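Local coordinates for uncharacterized protein (Treponema denticola ATCC 35404, PDB 6R9N) that serves as an iron and oxygen sensor for bacterial chemotaxis, holding a stabilised peroxy species at a di-iron site, at residues A[45-51]-A[72-78]; A[140-144]-A[212-216]; A[147-152]-A[165-169]; A[179-185]-A[227-233]; A[217-221]-A[234-238]. All coordinates share one frame; numbering follows the deposited sequence.

Contact 1 (A[45-51]-A[72-78]); sequences RGVLLDP and KIDTIFF
R45 folds its chain back (chi2 -68°, chi3 -47°), which brings the guanidinium side-on to D74. Its NE bonds D74 OD2 at 3.0 Å, and its NH1 meets the syn lone pair of D74 OD1 at 2.6 Å. The two flat groups are nearly coplanar, 14° apart, while K72 CB lies over one face of the guanidinium. G46 comes next, giving its N to the K72 carbonyl and its own O to D74 N. These bonds zip up the parallel neighbours 45-49 and 73-77, the two strands of a beta-alpha-beta unit whose crossover carries helix 57-65. Between G46 and V47 the register slips by one residue, a beta bulge with D74 as the extra one. V47 then runs alongside T75, its CG1 3.9 Å from T75 CG2. L48 turns to the other face, where its CB sits 4.0 Å from I76 CG1; its N bonds T75 O and its O takes F77 N. L49 lays CD2 on F77 CB at 3.6 Å. D50 N bonds F77 O, while D50 OD2 is held by S79 OG. P51 puts CD 3.5 Å from F78 CE1, and W92 of helix 89-95 packs on P51, L48 and I76.

Contact 2 (A[140-144]-A[212-216]); sequences KCIPS and YVRRL
Y212 swings its ring from helix 203-215 toward I142 and P143 on strand 138-143. With CG anti to the backbone N (chi1 -169°), the ring reaches the strand: CE1 lies 4.0 Å from I142 CG2, and the hydroxyl end passes across P143, with OH 3.6 Å from P143 CD. Beyond the ring, one water makes weak bonds to both Y212 OH and C141 O, a loose polar link at the margin of an otherwise apolar contact. V213, one residue on, touches more lightly. Its CG2 is 4.4 Å from I142 CG2, and the same valine also packs on L163 of strand 162-164 and on P218. L216 comes in after the last turn of the helix and meets I142 tip to tip, its CD1 3.9 Å from I142 CD1. I142 therefore divides its two branches: CG2 serves Y212 and V213, whereas the CG1 branch, ending in CD1, serves L216. L216 is shared in turn with Y156 on the adjacent strand 153-157, and P143 also packs on L254 of the second subunit. No direct hydrogen bond joins the two segments. A helix laid by side-chain packing on the outer face of a beta sheet in this way belongs to the alpha-beta/beta-alpha sandwich of the metallo-beta-lactamase fold.

Contact 3 (A[147-152]-A[165-169]); sequences MHSPGQ and SGDIG. With FE (Fe (III) ion), chain D; FE (Fe (III) ion), chain C; PER (peroxide ion), chain E; O (oxygen atom), chain F.
D167, starting at CB, passes 3.9 Å from Q152 OE1, the same oxygen that accepts D167 N at 3.3 Å in a nearly straight bond (169°). Its CG then opens into a carboxylate split between two irons. OD1 of D167 binds one iron at 2.2 Å. OD2 of D167 binds the other at 2.1 Å and also accepts a hydrogen bond from a water that in turn accepts one from H148 N. That second iron receives H148 NE2 at 2.2 Å, and the imidazole lies almost flat with the carboxylate, their planes 19° apart. Q152 NE2 bonds M147 O at 2.6 Å and also S144 O, which steadies the amide whose OE1 receives D167 N. M147 CE packs on I168 CD1 at 3.6 Å. H80 and D82 complete the protein ligands of the iron that H148 binds; D84, Q224 and H225 complete those of the iron on D167 OD1. With peroxide and an oxygen atom spanning the metals, D167 is the bridging aspartate of a metallo-beta-lactamase-type di-iron site.

Contact 4 (A[179-185]-A[227-233]); sequences TTFVEDF and AIYKDEQ
A single beta bridge, F181 with I228, clips the 179-185 loop onto the chain entering strand 229-230, the outermost strand of its sheet. I228 N bonds T180 O at 2.9 Å, and V182 N bonds I228 O. The F181 ring is clamped between aliphatic groups: T180 CG2 sits over one face, and on the opposite face K230 CE stands 3.5 Å from the ring centroid. K230 gets there with CG between its backbone N and carbonyl carbon (chi1 76°), its long chain crossing the ring at about a right angle. Its ammonium makes an off-centre cation-pi contact with the same ring and also a weak salt bridge, K230 NZ to E183 OE1 at 3.4 Å. E183 OE2 and E232 OE2 lie 3.5 Å apart, so the lysine would offset some of the repulsion between these carboxylates. Here the loop leads into helix 185-199, with D184 at its N-cap, and the strand into helix 232-242, two helices on one side of the second sheet of the metallo-beta-lactamase fold. V182 CG2 rests over the Y229 ring, 4.3 Å from its centroid, and Y229 CE2 comes to the edge of the F185 ring. Y229 OH bonds G169 O. Q233 OE1, held by N236 ND2, lies 3.3 Å from F185 CB, while one water joins Q233 NE2 to F185 N.

Contact 5 (A[217-221]-A[234-238]); sequences NPLMI and VNNFL
V234 O takes the amide of L238 at 2.9 Å (V234 O to L238 N), the helical bond that brings V234 and L238 onto the same side of helix 232-242, where both meet I221. V234 does most of the touching with its two methyls. CG1 stands anti to the backbone N (chi1 171°) and reaches 3.9 Å from I221 CD1, with the ring of P218 a little farther, its CG 4.3 Å from V234 CG1. The other methyl, CG2, goes to the backbone instead, 3.4 Å from L219 O and close to M220 CA. The valine thus straddles the turn where the chain enters strand 220-222. That strand belongs to the second sheet of the metallo-beta-lactamase sandwich, between 162-164 and 229-230, and the helix lies on its outer face. From the strand, I221 sends CD1 among three helix residues. Besides V234, it meets L238 CD2 at 3.8 Å and F237 CD2 at 4.2 Å, the latter obliquely to the ring. Spacings of three and four residues place V234, F237 and L238 around that one methyl. F237 also meets the ring of Y229 and packs on I192 of helix 185-199. P218 also touches V213, and L238 touches R214, both on helix 203-215. No hydrogen bond crosses between 217-221 and 234-238.

In the fold
Contact 1 ties strands of the first sheet with backbone bonds plus one salt bridge at its partly exposed end; contacts 2, 4 and 5 all reach the second sheet. Contacts 2 and 5 are apolar helix-on-sheet packing and touch through V213 and P218. Contact 4 lies farther out, mixing backbone bridging, lysine-phenylalanine packing and surface charges; it shares helix 232-242 with contact 5, and Y229 O bonds I221 N. Contact 3 lies deepest, its centre about 8 Å from that of the chain, and alone binds metal; contacts 1 and 2 are buried too, 4 and 5 only partly. S144 N of contact 2 bonds Q152 O of contact 3, whose G169 packs on F237 of contact 5.

Contact 1 (A[45-51]-A[72-78])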
# COMPACT_ATOMS: atom_id res chain seq x y z
N ARG A 45 3.92 0.72 -30.41
CA ARG A 45 3.12 0.17 -29.32
C ARG A 45 3.54 0.81 -28.00
O ARG A 45 4.68 1.26 -27.86
CB ARG A 45 3.26 -1.36 -29.24
CG ARG A 45 3.35 -2.04 -30.61
CD ARG A 45 2.03 -1.93 -31.36
NE ARG A 45 0.92 -2.26 -30.48
CZ ARG A 45 -0.36 -2.24 -30.83
NH1 ARG A 45 -1.30 -2.56 -29.95
NH2 ARG A 45 -0.70 -1.90 -32.07
N GLY A 46 2.62 0.85 -27.04
CA GLY A 46 2.82 1.62 -25.81
C GLY A 46 2.92 0.75 -24.56
O GLY A 46 2.33 -0.32 -24.48
N VAL A 47 3.70 1.23 -23.59
CA VAL A 47 3.77 0.66 -22.25
C VAL A 47 3.58 1.81 -21.27
O VAL A 47 4.36 2.77 -21.29
CB VAL A 47 5.12 -0.06 -21.99
CG1 VAL A 47 5.19 -0.57 -20.55
CG2 VAL A 47 5.35 -1.19 -23.01
N LEU A 48 2.54 1.74 -20.45
CA LEU A 48 2.18 2.82 -19.54
C LEU A 48 2.66 2.50 -18.13
O LEU A 48 2.33 1.44 -17.59
CB LEU A 48 0.66 3.01 -19.55
CG LEU A 48 0.06 4.26 -18.92
CD1 LEU A 48 0.74 5.53 -19.44
CD2 LEU A 48 -1.45 4.28 -19.21
N LEU A 49 3.40 3.43 -17.51
CA LEU A 49 3.96 3.23 -16.18
C LEU A 49 3.22 4.05 -15.14
O LEU A 49 3.16 5.28 -15.24
CB LEU A 49 5.45 3.58 -16.16
CG LEU A 49 6.39 2.90 -17.14
CD1 LEU A 49 7.83 3.06 -16.71
CD2 LEU A 49 6.06 1.44 -17.28
N ASP A 50 2.71 3.36 -14.10
CA ASP A 50 2.03 3.93 -12.93
C ASP A 50 1.13 5.09 -13.32
O ASP A 50 1.38 6.25 -12.94
CB ASP A 50 3.05 4.37 -11.88
CG ASP A 50 3.59 3.19 -11.09
OD1 ASP A 50 3.40 2.03 -11.54
OD2 ASP A 50 4.20 3.42 -10.01
N PRO A 51 0.08 4.82 -14.09
CA PRO A 51 -0.78 5.89 -14.58
C PRO A 51 -1.77 6.41 -13.55
O PRO A 51 -2.60 7.25 -13.90
CB PRO A 51 -1.51 5.20 -15.74
CG PRO A 51 -1.72 3.80 -15.20
CD PRO A 51 -0.51 3.49 -14.34
N LYS A 72 -3.25 1.40 -28.74
CA LYS A 72 -2.06 0.59 -28.96
C LYS A 72 -1.20 0.43 -27.71
O LYS A 72 -0.06 -0.04 -27.81
CB LYS A 72 -1.25 1.17 -30.11
CG LYS A 72 -2.12 1.53 -31.29
CD LYS A 72 -1.46 1.21 -32.60
CE LYS A 72 -2.06 2.06 -33.72
NZ LYS A 72 -1.01 2.72 -34.54
N ILE A 73 -1.71 0.81 -26.54
CA ILE A 73 -1.04 0.48 -25.29
C ILE A 73 -1.32 -0.99 -24.98
O ILE A 73 -2.45 -1.37 -24.70
CB ILE A 73 -1.51 1.39 -24.15
CG1 ILE A 73 -0.96 2.81 -24.40
CG2 ILE A 73 -1.03 0.85 -22.81
CD1 ILE A 73 -1.66 3.91 -23.64
N ASP A 74 -0.28 -1.81 -25.07
CA ASP A 74 -0.38 -3.24 -24.83
C ASP A 74 -0.13 -3.61 -23.38
O ASP A 74 -0.57 -4.68 -22.95
CB ASP A 74 0.63 -3.99 -25.70
CG ASP A 74 0.43 -3.73 -27.18
OD1 ASP A 74 -0.73 -3.50 -27.60
OD2 ASP A 74 1.44 -3.76 -27.92
N THR A 75 0.59 -2.78 -22.64
CA THR A 75 1.03 -3.13 -21.30
C THR A 75 0.88 -1.93 -20.37
O THR A 75 1.15 -0.79 -20.76
CB THR A 75 2.49 -3.60 -21.32
OG1 THR A 75 2.57 -4.85 -22.01
CG2 THR A 75 3.05 -3.79 -19.92
N ILE A 76 0.44 -2.18 -19.15
CA ILE A 76 0.36 -1.18 -18.10
C ILE A 76 1.09 -1.76 -16.89
O ILE A 76 0.77 -2.86 -16.44
CB ILE A 76 -1.09 -0.83 -17.75
CG1 ILE A 76 -1.77 -0.15 -18.94
CG2 ILE A 76 -1.16 0.05 -16.52
CD1 ILE A 76 -3.28 -0.11 -18.82
N PHE A 77 2.07 -1.02 -16.38
CA PHE A 77 2.93 -1.48 -15.30
C PHE A 77 2.56 -0.74 -14.03
O PHE A 77 2.48 0.49 -14.04
CB PHE A 77 4.39 -1.26 -15.65
CG PHE A 77 5.35 -1.58 -14.54
CD1 PHE A 77 5.88 -2.87 -14.42
CD2 PHE A 77 5.75 -0.60 -13.64
CE1 PHE A 77 6.78 -3.16 -13.42
CE2 PHE A 77 6.65 -0.89 -12.63
CZ PHE A 77 7.16 -2.17 -12.52
N PHE A 78 2.31 -1.48 -12.95
CA PHE A 78 2.03 -0.93 -11.63
C PHE A 78 3.21 -1.29 -10.73
O PHE A 78 3.43 -2.48 -10.44
CB PHE A 78 0.75 -1.51 -11.03
CG PHE A 78 -0.52 -1.02 -11.65
CD1 PHE A 78 -0.52 -0.07 -12.64
CD2 PHE A 78 -1.73 -1.50 -11.21
CE1 PHE A 78 -1.71 0.38 -13.19
CE2 PHE A 78 -2.93 -1.06 -11.76
CZ PHE A 78 -2.91 -0.12 -12.75

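Contact 2 (A[140-144]-A[212-216])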
# COMPACT_ATOMS: atom_id res chain seq x y z
N LYS A 140 13.10 -5.01 -17.88
CA LYS A 140 13.23 -5.91 -16.75
C LYS A 140 12.51 -5.34 -15.53
O LYS A 140 12.77 -4.19 -15.14
CB LYS A 140 14.70 -6.18 -16.43
CG LYS A 140 15.49 -6.63 -17.67
CD LYS A 140 16.33 -7.88 -17.43
N CYS A 141 11.65 -6.15 -14.91
CA CYS A 141 11.00 -5.79 -13.66
C CYS A 141 12.02 -5.98 -12.54
O CYS A 141 12.53 -7.08 -12.34
CB CYS A 141 9.78 -6.68 -13.42
SG CYS A 141 8.39 -6.45 -14.60
N ILE A 142 12.28 -4.91 -11.79
CA ILE A 142 13.39 -4.85 -10.85
C ILE A 142 12.83 -5.03 -9.44
O ILE A 142 12.03 -4.20 -9.00
CB ILE A 142 14.16 -3.52 -10.96
CG1 ILE A 142 14.71 -3.31 -12.38
CG2 ILE A 142 15.28 -3.45 -9.91
CD1 ILE A 142 15.49 -4.53 -12.94
N PRO A 143 13.20 -6.09 -8.73
CA PRO A 143 12.70 -6.28 -7.36
C PRO A 143 13.02 -5.08 -6.49
O PRO A 143 14.18 -4.67 -6.36
CB PRO A 143 13.45 -7.53 -6.88
CG PRO A 143 13.90 -8.22 -8.13
CD PRO A 143 14.16 -7.14 -9.12
N SER A 144 11.99 -4.53 -5.84
CA SER A 144 12.16 -3.34 -5.01
C SER A 144 11.32 -3.46 -3.76
O SER A 144 10.70 -2.50 -3.32
CB SER A 144 11.79 -2.07 -5.79
OG SER A 144 12.52 -2.00 -7.00
N TYR A 212 22.16 -4.16 -6.26
CA TYR A 212 21.49 -4.74 -7.42
C TYR A 212 21.41 -3.73 -8.55
O TYR A 212 21.80 -4.01 -9.70
CB TYR A 212 20.10 -5.22 -7.00
CG TYR A 212 19.34 -6.08 -8.00
CD1 TYR A 212 18.77 -5.52 -9.14
CD2 TYR A 212 19.15 -7.44 -7.77
CE1 TYR A 212 18.05 -6.30 -10.05
CE2 TYR A 212 18.43 -8.23 -8.67
CZ TYR A 212 17.88 -7.65 -9.80
OH TYR A 212 17.17 -8.40 -10.70
N VAL A 213 20.95 -2.52 -8.24
CA VAL A 213 20.72 -1.53 -9.28
C VAL A 213 22.04 -1.08 -9.89
O VAL A 213 22.13 -0.90 -11.11
CB VAL A 213 19.93 -0.34 -8.71
CG1 VAL A 213 20.03 0.90 -9.63
CG2 VAL A 213 18.48 -0.74 -8.50
N ARG A 214 23.10 -0.98 -9.08
CA ARG A 214 24.41 -0.60 -9.61
C ARG A 214 24.87 -1.56 -10.70
O ARG A 214 25.56 -1.15 -11.64
CB ARG A 214 25.44 -0.54 -8.47
CG ARG A 214 25.52 0.80 -7.75
CD ARG A 214 26.76 0.85 -6.87
NE ARG A 214 26.76 1.91 -5.85
CZ ARG A 214 26.97 1.68 -4.55
NH1 ARG A 214 26.98 2.68 -3.67
NH2 ARG A 214 27.16 0.44 -4.12
N ARG A 215 24.47 -2.83 -10.62
CA ARG A 215 24.89 -3.79 -11.63
C ARG A 215 24.15 -3.57 -12.94
O ARG A 215 24.71 -3.83 -14.02
CB ARG A 215 24.66 -5.22 -11.14
CG ARG A 215 25.57 -5.62 -10.01
CD ARG A 215 25.37 -7.09 -9.65
NE ARG A 215 25.90 -7.95 -10.70
CZ ARG A 215 25.17 -8.54 -11.63
NH1 ARG A 215 25.76 -9.31 -12.55
NH2 ARG A 215 23.85 -8.38 -11.66
N LEU A 216 22.89 -3.15 -12.89
CA LEU A 216 22.36 -2.45 -14.04
C LEU A 216 23.16 -1.16 -14.15
O LEU A 216 23.58 -0.59 -13.16
CB LEU A 216 20.87 -2.15 -13.88
CG LEU A 216 19.88 -3.11 -13.22
CD1 LEU A 216 18.72 -2.29 -12.70
CD2 LEU A 216 19.37 -4.14 -14.20
O HOH W 1 15.04 -9.08 -13.24

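Contact 3 (A[147-152]-A[165-169])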
# COMPACT_ATOMS: atom_id res chain seq x y z
N MET A 147 10.29 -1.27 -0.01
CA MET A 147 10.78 0.09 -0.18
C MET A 147 9.76 0.98 -0.89
O MET A 147 10.04 1.55 -1.94
CB MET A 147 12.10 0.10 -0.95
CG MET A 147 13.28 -0.50 -0.19
SD MET A 147 14.73 -0.95 -1.22
CE MET A 147 15.21 0.63 -1.92
N HIS A 148 8.54 1.11 -0.36
CA HIS A 148 8.07 0.60 0.93
C HIS A 148 7.25 -0.69 0.86
O HIS A 148 7.20 -1.46 1.82
CB HIS A 148 7.18 1.65 1.60
CG HIS A 148 6.02 2.07 0.75
ND1 HIS A 148 4.78 1.48 0.83
CD2 HIS A 148 5.93 3.01 -0.23
CE1 HIS A 148 3.96 2.06 -0.04
NE2 HIS A 148 4.64 2.98 -0.70
N SER A 149 6.61 -0.92 -0.28
CA SER A 149 5.60 -1.98 -0.30
C SER A 149 6.26 -3.36 -0.36
O SER A 149 7.29 -3.51 -1.03
CB SER A 149 4.67 -1.80 -1.51
OG SER A 149 3.95 -2.99 -1.81
N PRO A 150 5.68 -4.37 0.30
CA PRO A 150 6.29 -5.71 0.29
C PRO A 150 6.33 -6.35 -1.09
O PRO A 150 7.14 -7.27 -1.29
CB PRO A 150 5.39 -6.53 1.24
CG PRO A 150 4.09 -5.79 1.31
CD PRO A 150 4.43 -4.32 1.10
N GLY A 151 5.47 -5.93 -2.01
CA GLY A 151 5.54 -6.33 -3.41
C GLY A 151 5.61 -5.12 -4.32
O GLY A 151 4.58 -4.57 -4.72
N GLN A 152 6.83 -4.67 -4.64
CA GLN A 152 7.05 -3.51 -5.50
C GLN A 152 8.13 -3.85 -6.51
O GLN A 152 9.12 -4.50 -6.16
CB GLN A 152 7.50 -2.26 -4.70
CG GLN A 152 7.86 -1.05 -5.61
CD GLN A 152 8.33 0.22 -4.86
OE1 GLN A 152 7.80 1.32 -5.07
NE2 GLN A 152 9.36 0.09 -4.03
N SER A 165 11.62 3.86 -11.03
CA SER A 165 11.98 3.33 -9.72
C SER A 165 10.82 3.32 -8.73
O SER A 165 11.03 3.01 -7.56
CB SER A 165 13.15 4.14 -9.15
OG SER A 165 12.81 5.52 -9.05
N GLY A 166 9.60 3.64 -9.15
CA GLY A 166 8.49 3.67 -8.21
C GLY A 166 8.70 4.76 -7.17
O GLY A 166 9.04 5.89 -7.49
N ASP A 167 8.44 4.42 -5.91
CA ASP A 167 8.63 5.39 -4.83
C ASP A 167 10.10 5.65 -4.51
O ASP A 167 10.40 6.56 -3.74
CB ASP A 167 7.94 4.93 -3.55
CG ASP A 167 6.44 5.12 -3.59
OD1 ASP A 167 5.96 5.95 -4.38
OD2 ASP A 167 5.74 4.42 -2.83
N ILE A 168 11.02 4.84 -5.03
CA ILE A 168 12.43 5.02 -4.71
C ILE A 168 12.96 6.24 -5.45
O ILE A 168 12.77 6.39 -6.66
CB ILE A 168 13.21 3.74 -5.03
CG1 ILE A 168 12.66 2.59 -4.18
CG2 ILE A 168 14.70 3.91 -4.74
CD1 ILE A 168 12.99 1.20 -4.70
N GLY A 169 13.58 7.16 -4.71
CA GLY A 169 13.99 8.43 -5.24
C GLY A 169 12.92 9.50 -5.19
O GLY A 169 13.20 10.65 -5.55
FE FE D . 3.73 4.08 -2.36
FE FE C . 3.94 6.82 -4.46
O1 PER E . 4.11 7.15 -2.20
O2 PER E . 3.85 6.07 -1.20
O O F . 2.92 5.06 -4.01
O HOH W 2 6.58 1.38 -2.69

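Contact 4 (A[179-185]-A[227-233])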
# COMPACT_ATOMS: atom_id res chain seq x y z
N THR A 179 11.56 21.63 -12.31
CA THR A 179 12.40 21.24 -13.44
C THR A 179 12.31 19.74 -13.74
O THR A 179 11.81 18.97 -12.92
CB THR A 179 13.87 21.59 -13.18
OG1 THR A 179 14.68 20.99 -14.20
CG2 THR A 179 14.32 21.06 -11.83
N THR A 180 12.83 19.32 -14.89
CA THR A 180 12.72 17.91 -15.23
C THR A 180 13.78 17.08 -14.49
O THR A 180 13.46 16.05 -13.89
CB THR A 180 12.85 17.71 -16.75
OG1 THR A 180 11.82 18.45 -17.42
CG2 THR A 180 12.69 16.23 -17.10
N PHE A 181 15.03 17.53 -14.51
CA PHE A 181 16.12 16.83 -13.86
C PHE A 181 16.61 17.51 -12.59
O PHE A 181 16.59 18.73 -12.46
CB PHE A 181 17.28 16.67 -14.85
CG PHE A 181 16.89 15.95 -16.11
CD1 PHE A 181 16.61 14.59 -16.08
CD2 PHE A 181 16.77 16.65 -17.31
CE1 PHE A 181 16.25 13.92 -17.24
CE2 PHE A 181 16.42 15.99 -18.47
CZ PHE A 181 16.14 14.62 -18.44
N VAL A 182 17.03 16.69 -11.62
CA VAL A 182 17.78 17.15 -10.46
C VAL A 182 19.13 17.70 -10.92
O VAL A 182 19.84 17.05 -11.70
CB VAL A 182 17.96 15.99 -9.47
CG1 VAL A 182 18.73 16.40 -8.24
CG2 VAL A 182 16.62 15.41 -9.07
N GLU A 183 19.49 18.91 -10.47
CA GLU A 183 20.87 19.31 -10.78
C GLU A 183 21.70 19.72 -9.57
O GLU A 183 22.91 19.87 -9.70
CB GLU A 183 20.95 20.35 -11.89
CG GLU A 183 20.68 19.69 -13.30
CD GLU A 183 21.76 18.68 -13.67
OE1 GLU A 183 21.45 17.65 -14.30
OE2 GLU A 183 22.94 18.87 -13.28
N ASP A 184 21.11 19.82 -8.39
CA ASP A 184 21.91 20.02 -7.19
C ASP A 184 21.37 19.05 -6.14
O ASP A 184 20.29 19.27 -5.59
CB ASP A 184 21.89 21.46 -6.68
CG ASP A 184 22.71 21.64 -5.41
OD1 ASP A 184 23.82 21.04 -5.31
OD2 ASP A 184 22.22 22.34 -4.48
N PHE A 185 22.13 17.97 -5.91
CA PHE A 185 21.69 16.95 -4.97
C PHE A 185 21.46 17.52 -3.59
O PHE A 185 20.52 17.12 -2.89
CB PHE A 185 22.71 15.81 -4.92
CG PHE A 185 22.18 14.57 -4.26
CD1 PHE A 185 21.19 13.82 -4.87
CD2 PHE A 185 22.64 14.18 -3.01
CE1 PHE A 185 20.68 12.70 -4.25
CE2 PHE A 185 22.15 13.05 -2.39
CZ PHE A 185 21.16 12.31 -3.01
N ALA A 227 11.54 15.12 -9.47
CA ALA A 227 12.41 15.23 -10.64
C ALA A 227 13.28 13.99 -10.80
O ALA A 227 13.50 13.21 -9.86
CB ALA A 227 13.27 16.49 -10.55
N ILE A 228 13.81 13.85 -12.01
CA ILE A 228 14.54 12.67 -12.48
C ILE A 228 16.03 12.84 -12.22
O ILE A 228 16.58 13.93 -12.40
CB ILE A 228 14.25 12.44 -13.98
CG1 ILE A 228 12.79 12.06 -14.20
CG2 ILE A 228 15.21 11.39 -14.59
CD1 ILE A 228 12.19 12.54 -15.50
N TYR A 229 16.69 11.76 -11.80
CA TYR A 229 18.14 11.76 -11.62
C TYR A 229 18.82 11.31 -12.91
O TYR A 229 18.46 10.26 -13.47
CB TYR A 229 18.54 10.82 -10.47
CG TYR A 229 17.78 11.07 -9.18
CD1 TYR A 229 16.51 10.53 -8.98
CD2 TYR A 229 18.33 11.84 -8.17
CE1 TYR A 229 15.81 10.76 -7.80
CE2 TYR A 229 17.64 12.07 -7.00
CZ TYR A 229 16.37 11.54 -6.82
OH TYR A 229 15.67 11.79 -5.66
N LYS A 230 19.77 12.10 -13.40
CA LYS A 230 20.54 11.69 -14.56
C LYS A 230 22.02 11.99 -14.32
O LYS A 230 22.38 12.80 -13.47
CB LYS A 230 20.03 12.32 -15.87
CG LYS A 230 20.38 13.77 -16.09
CD LYS A 230 20.05 14.18 -17.53
CE LYS A 230 19.94 15.70 -17.70
NZ LYS A 230 21.20 16.44 -17.42
N ASP A 231 22.86 11.24 -15.03
CA ASP A 231 24.33 11.41 -15.07
C ASP A 231 24.88 11.29 -13.65
O ASP A 231 24.54 10.33 -12.94
CB ASP A 231 24.64 12.73 -15.77
CG ASP A 231 24.16 12.76 -17.20
OD1 ASP A 231 24.06 11.68 -17.82
OD2 ASP A 231 23.87 13.87 -17.69
N GLU A 232 25.69 12.24 -13.18
CA GLU A 232 26.30 12.16 -11.86
C GLU A 232 25.26 12.10 -10.75
O GLU A 232 25.58 11.68 -9.63
CB GLU A 232 27.22 13.36 -11.65
CG GLU A 232 26.48 14.67 -11.43
CD GLU A 232 26.01 15.32 -12.74
OE1 GLU A 232 26.67 15.11 -13.79
OE2 GLU A 232 24.97 16.03 -12.72
N GLN A 233 24.03 12.54 -11.00
CA GLN A 233 23.04 12.50 -9.93
C GLN A 233 22.54 11.08 -9.66
O GLN A 233 22.09 10.82 -8.54
CB GLN A 233 21.87 13.44 -10.26
CG GLN A 233 22.23 14.94 -10.33
CD GLN A 233 22.89 15.49 -9.07
OE1 GLN A 233 22.98 14.81 -8.05
NE2 GLN A 233 23.36 16.72 -9.13
O HOH W 3 19.65 14.75 -12.76
O HOH W 4 25.07 18.26 -7.00

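Contact 5 (A[217-221]-A[234-238])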
# COMPACT_ATOMS: atom_id res chain seq x y z
N ASN A 217 23.38 -0.70 -15.33
CA ASN A 217 24.12 0.56 -15.24
C ASN A 217 23.22 1.67 -15.74
O ASN A 217 23.39 2.13 -16.86
CB ASN A 217 25.43 0.52 -16.04
CG ASN A 217 26.34 -0.59 -15.58
OD1 ASN A 217 26.26 -1.72 -16.06
ND2 ASN A 217 27.20 -0.28 -14.61
N PRO A 218 22.24 2.09 -14.94
CA PRO A 218 21.25 3.05 -15.44
C PRO A 218 21.88 4.41 -15.66
O PRO A 218 22.73 4.87 -14.88
CB PRO A 218 20.20 3.11 -14.33
CG PRO A 218 20.94 2.78 -13.10
CD PRO A 218 22.08 1.87 -13.49
N LEU A 219 21.46 5.06 -16.75
CA LEU A 219 21.81 6.45 -16.99
C LEU A 219 20.84 7.42 -16.34
O LEU A 219 21.21 8.57 -16.09
CB LEU A 219 21.86 6.70 -18.50
CG LEU A 219 22.96 5.88 -19.18
CD1 LEU A 219 22.85 5.94 -20.70
CD2 LEU A 219 24.34 6.38 -18.72
N MET A 220 19.61 6.99 -16.04
CA MET A 220 18.64 7.82 -15.34
C MET A 220 17.89 6.98 -14.32
O MET A 220 17.66 5.78 -14.52
CB MET A 220 17.57 8.42 -16.27
CG MET A 220 18.02 9.50 -17.22
SD MET A 220 16.60 10.19 -18.10
CE MET A 220 17.50 11.06 -19.39
N ILE A 221 17.45 7.64 -13.25
CA ILE A 221 16.51 7.07 -12.30
C ILE A 221 15.30 8.00 -12.27
O ILE A 221 15.40 9.15 -11.84
CB ILE A 221 17.13 6.90 -10.90
CG1 ILE A 221 18.23 5.83 -10.96
CG2 ILE A 221 16.05 6.53 -9.88
CD1 ILE A 221 18.99 5.60 -9.66
N VAL A 234 22.63 10.17 -10.64
CA VAL A 234 22.38 8.75 -10.37
C VAL A 234 23.36 8.24 -9.32
O VAL A 234 22.96 7.65 -8.32
CB VAL A 234 22.49 7.92 -11.66
CG1 VAL A 234 22.44 6.43 -11.29
CG2 VAL A 234 21.41 8.30 -12.68
N ASN A 235 24.65 8.46 -9.55
CA ASN A 235 25.67 8.09 -8.57
C ASN A 235 25.41 8.77 -7.24
O ASN A 235 25.54 8.15 -6.18
CB ASN A 235 27.06 8.45 -9.08
CG ASN A 235 27.64 7.39 -9.98
OD1 ASN A 235 27.25 6.22 -9.90
ND2 ASN A 235 28.56 7.78 -10.85
N ASN A 236 25.10 10.06 -7.27
CA ASN A 236 24.87 10.79 -6.03
C ASN A 236 23.73 10.16 -5.24
O ASN A 236 23.87 9.88 -4.05
CB ASN A 236 24.56 12.25 -6.33
CG ASN A 236 25.80 13.07 -6.62
OD1 ASN A 236 26.92 12.64 -6.35
ND2 ASN A 236 25.60 14.27 -7.15
N PHE A 237 22.61 9.88 -5.91
CA PHE A 237 21.48 9.30 -5.21
C PHE A 237 21.82 7.91 -4.66
O PHE A 237 21.58 7.62 -3.49
CB PHE A 237 20.26 9.21 -6.14
CG PHE A 237 19.11 8.49 -5.51
CD1 PHE A 237 18.34 9.12 -4.54
CD2 PHE A 237 18.86 7.18 -5.81
CE1 PHE A 237 17.31 8.46 -3.94
CE2 PHE A 237 17.84 6.50 -5.19
CZ PHE A 237 17.05 7.15 -4.25
N LEU A 238 22.40 7.06 -5.51
CA LEU A 238 22.73 5.70 -5.07
C LEU A 238 23.69 5.71 -3.89
O LEU A 238 23.52 4.94 -2.93
CB LEU A 238 23.32 4.91 -6.23
CG LEU A 238 22.38 4.71 -7.41
CD1 LEU A 238 23.00 3.85 -8.51
CD2 LEU A 238 21.08 4.11 -6.91